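Local coordinates for delta-1-pyrroline-5-carboxylate dehydrogenase, mitochondrial (Mus musculus, PDB 4E3X), which oxidises L-glutamate gamma-semialdehyde to glutamate with NAD+ as the hydride acceptor, the second step of mitochondrial proline breakdown, at residues K130-L135 with F169-A174. Residues are numbered along the deposited sequence; the frame is centred on the assembly and turned at random.
Sequences KAADML and FFRFNA
Ala132 and Phe170 are the nearest CA pair, 6.1 Å apart, between segments 130-135 and 169-174 of helices 121-136 and 155-180. Over these short segments the axes come within 9.0 Å and run nearly antiparallel, at 153°, a spacing that the small alanines allow. The methyl of Ala132 is directed at the other segment, its CB 4.0 Å from Phe170 CB and 3.7 Å from Arg171 CG. Phe170 CG lies anti to the carbonyl carbon (chi1 -75°), which sets the CD2/CE2 side of the ring against the facing helix: Ala131 CB approaches CD2 obliquely at 3.9 Å, and Leu135 CD1 reaches CE2 at 4.0 Å, the leucine crossing the phenylalanine at about a right angle. The ring also packs edge-to-face with Phe128 and against Leu249 of helix 239-251. Arg171 leaves its helix alongside the interface, but its chain, extended from CG to NE, carries the guanidinium past the Ala132 methyl. There NH1 forms a salt bridge with Glu35, while NH2 gives a weak bond to a water that donates to Asp133 OD1 at 2.8 Å. Asp133 OD1 and Arg171 NH2, 5.4 Å apart, do not touch, so their attraction is probably modest. This is plain helix packing within the aldehyde dehydrogenase fold, Phe170 lying about 11 Å from NAD+-site Ser208 (side chains): buried apolar contacts join the helices, and one weakly held water links Arg171 to exposed Asp133.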
ATOM      1  N   LYS B 130     -12.345 -23.239  -8.219  1.00  9.00           N
ATOM      2  CA  LYS B 130     -12.515 -24.258  -9.255  1.00  9.78           C
ATOM      3  C   LYS B 130     -11.190 -24.536  -9.963  1.00  9.55           C
ATOM      4  O   LYS B 130     -10.828 -25.693 -10.211  1.00  9.11           O
ATOM      5  CB  LYS B 130     -13.578 -23.824 -10.267  1.00 10.28           C
ATOM      6  N   ALA B 131     -10.456 -23.471 -10.278  1.00  8.85           N
ATOM      7  CA  ALA B 131      -9.141 -23.628 -10.897  1.00  9.40           C
ATOM      8  C   ALA B 131      -8.202 -24.430  -9.995  1.00  8.37           C
ATOM      9  O   ALA B 131      -7.475 -25.308 -10.464  1.00  8.40           O
ATOM     10  CB  ALA B 131      -8.548 -22.269 -11.227  1.00  9.35           C
ATOM     11  N   ALA B 132      -8.220 -24.125  -8.700  1.00  8.10           N
ATOM     12  CA  ALA B 132      -7.379 -24.846  -7.742  1.00  8.72           C
ATOM     13  C   ALA B 132      -7.713 -26.333  -7.707  1.00  8.65           C
ATOM     14  O   ALA B 132      -6.822 -27.169  -7.629  1.00  9.25           O
ATOM     15  CB  ALA B 132      -7.510 -24.242  -6.359  1.00  8.41           C
ATOM     16  N   ASP B 133      -8.998 -26.655  -7.765  1.00  9.27           N
ATOM     17  CA  ASP B 133      -9.443 -28.041  -7.753  1.00 11.01           C
ATOM     18  C   ASP B 133      -8.961 -28.777  -9.004  1.00 10.68           C
ATOM     19  O   ASP B 133      -8.520 -29.929  -8.930  1.00 10.87           O
ATOM     20  CB  ASP B 133     -10.972 -28.080  -7.640  1.00 14.29           C
ATOM     21  CG  ASP B 133     -11.524 -29.488  -7.539  1.00 18.00           C
ATOM     22  OD1 ASP B 133     -11.569 -30.033  -6.414  1.00 20.06           O
ATOM     23  OD2 ASP B 133     -11.941 -30.039  -8.577  1.00 19.52           O
ATOM     24  N   MET B 134      -9.022 -28.106 -10.151  1.00 10.03           N
ATOM     25  CA  MET B 134      -8.536 -28.692 -11.399  1.00 10.61           C
ATOM     26  C   MET B 134      -7.031 -28.939 -11.345  1.00  9.21           C
ATOM     27  O   MET B 134      -6.545 -29.991 -11.749  1.00 10.23           O
ATOM     28  CB  MET B 134      -8.880 -27.783 -12.574  1.00 10.62           C
ATOM     29  CG  MET B 134     -10.382 -27.625 -12.796  1.00 11.99           C
ATOM     30  SD  MET B 134     -10.793 -26.260 -13.909  1.00 15.19           S
ATOM     31  CE  MET B 134     -10.139 -26.904 -15.444  1.00 14.89           C
ATOM     32  N   LEU B 135      -6.291 -27.959 -10.839  1.00  9.19           N
ATOM     33  CA  LEU B 135      -4.843 -28.077 -10.691  1.00  9.01           C
ATOM     34  C   LEU B 135      -4.469 -29.193  -9.723  1.00  9.51           C
ATOM     35  O   LEU B 135      -3.473 -29.882  -9.931  1.00 10.17           O
ATOM     36  CB  LEU B 135      -4.250 -26.753 -10.211  1.00  8.85           C
ATOM     37  CG  LEU B 135      -4.213 -25.630 -11.245  1.00  9.64           C
ATOM     38  CD1 LEU B 135      -4.084 -24.275 -10.554  1.00 10.02           C
ATOM     39  CD2 LEU B 135      -3.072 -25.847 -12.228  1.00 10.77           C
ATOM     40  N   PHE B 169      -2.086 -20.278  -3.439  1.00  6.62           N
ATOM     41  CA  PHE B 169      -2.402 -18.877  -3.731  1.00  6.81           C
ATOM     42  C   PHE B 169      -3.887 -18.749  -4.057  1.00  7.06           C
ATOM     43  O   PHE B 169      -4.578 -17.878  -3.529  1.00  8.12           O
ATOM     44  CB  PHE B 169      -1.624 -18.354  -4.944  1.00  7.74           C
ATOM     45  CG  PHE B 169      -0.225 -17.881  -4.640  1.00  8.91           C
ATOM     46  CD1 PHE B 169       0.040 -17.045  -3.566  1.00  9.94           C
ATOM     47  CD2 PHE B 169       0.823 -18.243  -5.475  1.00  8.80           C
ATOM     48  CE1 PHE B 169       1.342 -16.600  -3.318  1.00 10.68           C
ATOM     49  CE2 PHE B 169       2.121 -17.796  -5.242  1.00 10.02           C
ATOM     50  CZ  PHE B 169       2.380 -16.979  -4.158  1.00  9.82           C
ATOM     51  N   PHE B 170      -4.380 -19.607  -4.948  1.00  6.50           N
ATOM     52  CA  PHE B 170      -5.769 -19.505  -5.376  1.00  6.52           C
ATOM     53  C   PHE B 170      -6.737 -19.739  -4.214  1.00  6.97           C
ATOM     54  O   PHE B 170      -7.702 -18.985  -4.048  1.00  7.46           O
ATOM     55  CB  PHE B 170      -6.055 -20.473  -6.527  1.00  6.71           C
ATOM     56  CG  PHE B 170      -5.505 -20.033  -7.856  1.00  7.79           C
ATOM     57  CD1 PHE B 170      -4.814 -18.835  -7.997  1.00  8.87           C
ATOM     58  CD2 PHE B 170      -5.686 -20.830  -8.974  1.00  9.14           C
ATOM     59  CE1 PHE B 170      -4.321 -18.440  -9.235  1.00  9.60           C
ATOM     60  CE2 PHE B 170      -5.200 -20.439 -10.212  1.00 10.46           C
ATOM     61  CZ  PHE B 170      -4.510 -19.245 -10.341  1.00 10.12           C
ATOM     62  N   ARG B 171      -6.480 -20.752  -3.392  1.00  7.00           N
ATOM     63  CA  ARG B 171      -7.395 -21.059  -2.283  1.00  7.22           C
ATOM     64  C   ARG B 171      -7.306 -20.049  -1.140  1.00  6.74           C
ATOM     65  O   ARG B 171      -8.330 -19.563  -0.653  1.00  7.31           O
ATOM     66  CB  ARG B 171      -7.200 -22.477  -1.743  1.00  7.36           C
ATOM     67  CG  ARG B 171      -7.501 -23.573  -2.738  1.00  8.46           C
ATOM     68  CD  ARG B 171      -7.973 -24.831  -2.017  1.00  9.03           C
ATOM     69  NE  ARG B 171      -8.076 -25.993  -2.903  1.00  9.99           N
ATOM     70  CZ  ARG B 171      -7.194 -26.994  -2.931  1.00 10.47           C
ATOM     71  NH1 ARG B 171      -6.132 -26.979  -2.130  1.00 10.57           N
ATOM     72  NH2 ARG B 171      -7.364 -28.003  -3.776  1.00 11.08           N
ATOM     73  N   PHE B 172      -6.089 -19.741  -0.703  1.00  6.77           N
ATOM     74  CA  PHE B 172      -5.913 -18.804   0.401  1.00  6.52           C
ATOM     75  C   PHE B 172      -6.326 -17.381   0.036  1.00  6.55           C
ATOM     76  O   PHE B 172      -6.974 -16.708   0.838  1.00  7.45           O
ATOM     77  CB  PHE B 172      -4.485 -18.844   0.941  1.00  7.04           C
ATOM     78  CG  PHE B 172      -4.231 -19.995   1.874  1.00  7.97           C
ATOM     79  CD1 PHE B 172      -4.377 -19.846   3.250  1.00  9.44           C
ATOM     80  CD2 PHE B 172      -3.870 -21.237   1.377  1.00  9.73           C
ATOM     81  CE1 PHE B 172      -4.154 -20.918   4.114  1.00 10.20           C
ATOM     82  CE2 PHE B 172      -3.650 -22.308   2.236  1.00 10.25           C
ATOM     83  CZ  PHE B 172      -3.781 -22.142   3.603  1.00  9.78           C
ATOM     84  N   ASN B 173      -5.974 -16.907  -1.156  1.00  6.71           N
ATOM     85  CA  ASN B 173      -6.430 -15.574  -1.551  1.00  6.33           C
ATOM     86  C   ASN B 173      -7.958 -15.515  -1.649  1.00  6.30           C
ATOM     87  O   ASN B 173      -8.565 -14.518  -1.275  1.00  7.30           O
ATOM     88  CB  ASN B 173      -5.781 -15.098  -2.845  1.00  6.93           C
ATOM     89  CG  ASN B 173      -4.376 -14.593  -2.629  1.00  7.99           C
ATOM     90  OD1 ASN B 173      -4.075 -13.992  -1.593  1.00  9.59           O
ATOM     91  ND2 ASN B 173      -3.505 -14.823  -3.610  1.00  9.82           N
ATOM     92  N   ALA B 174      -8.589 -16.590  -2.128  1.00  6.56           N
ATOM     93  CA  ALA B 174     -10.051 -16.648  -2.124  1.00  7.56           C
ATOM     94  C   ALA B 174     -10.599 -16.517  -0.701  1.00  7.77           C
ATOM     95  O   ALA B 174     -11.538 -15.757  -0.460  1.00  8.52           O
ATOM     96  CB  ALA B 174     -10.541 -17.929  -2.767  1.00  8.59           C
TER
HETATM   97  O   HOH W   1      -9.827 -29.392  -4.335  1.00 21.71           O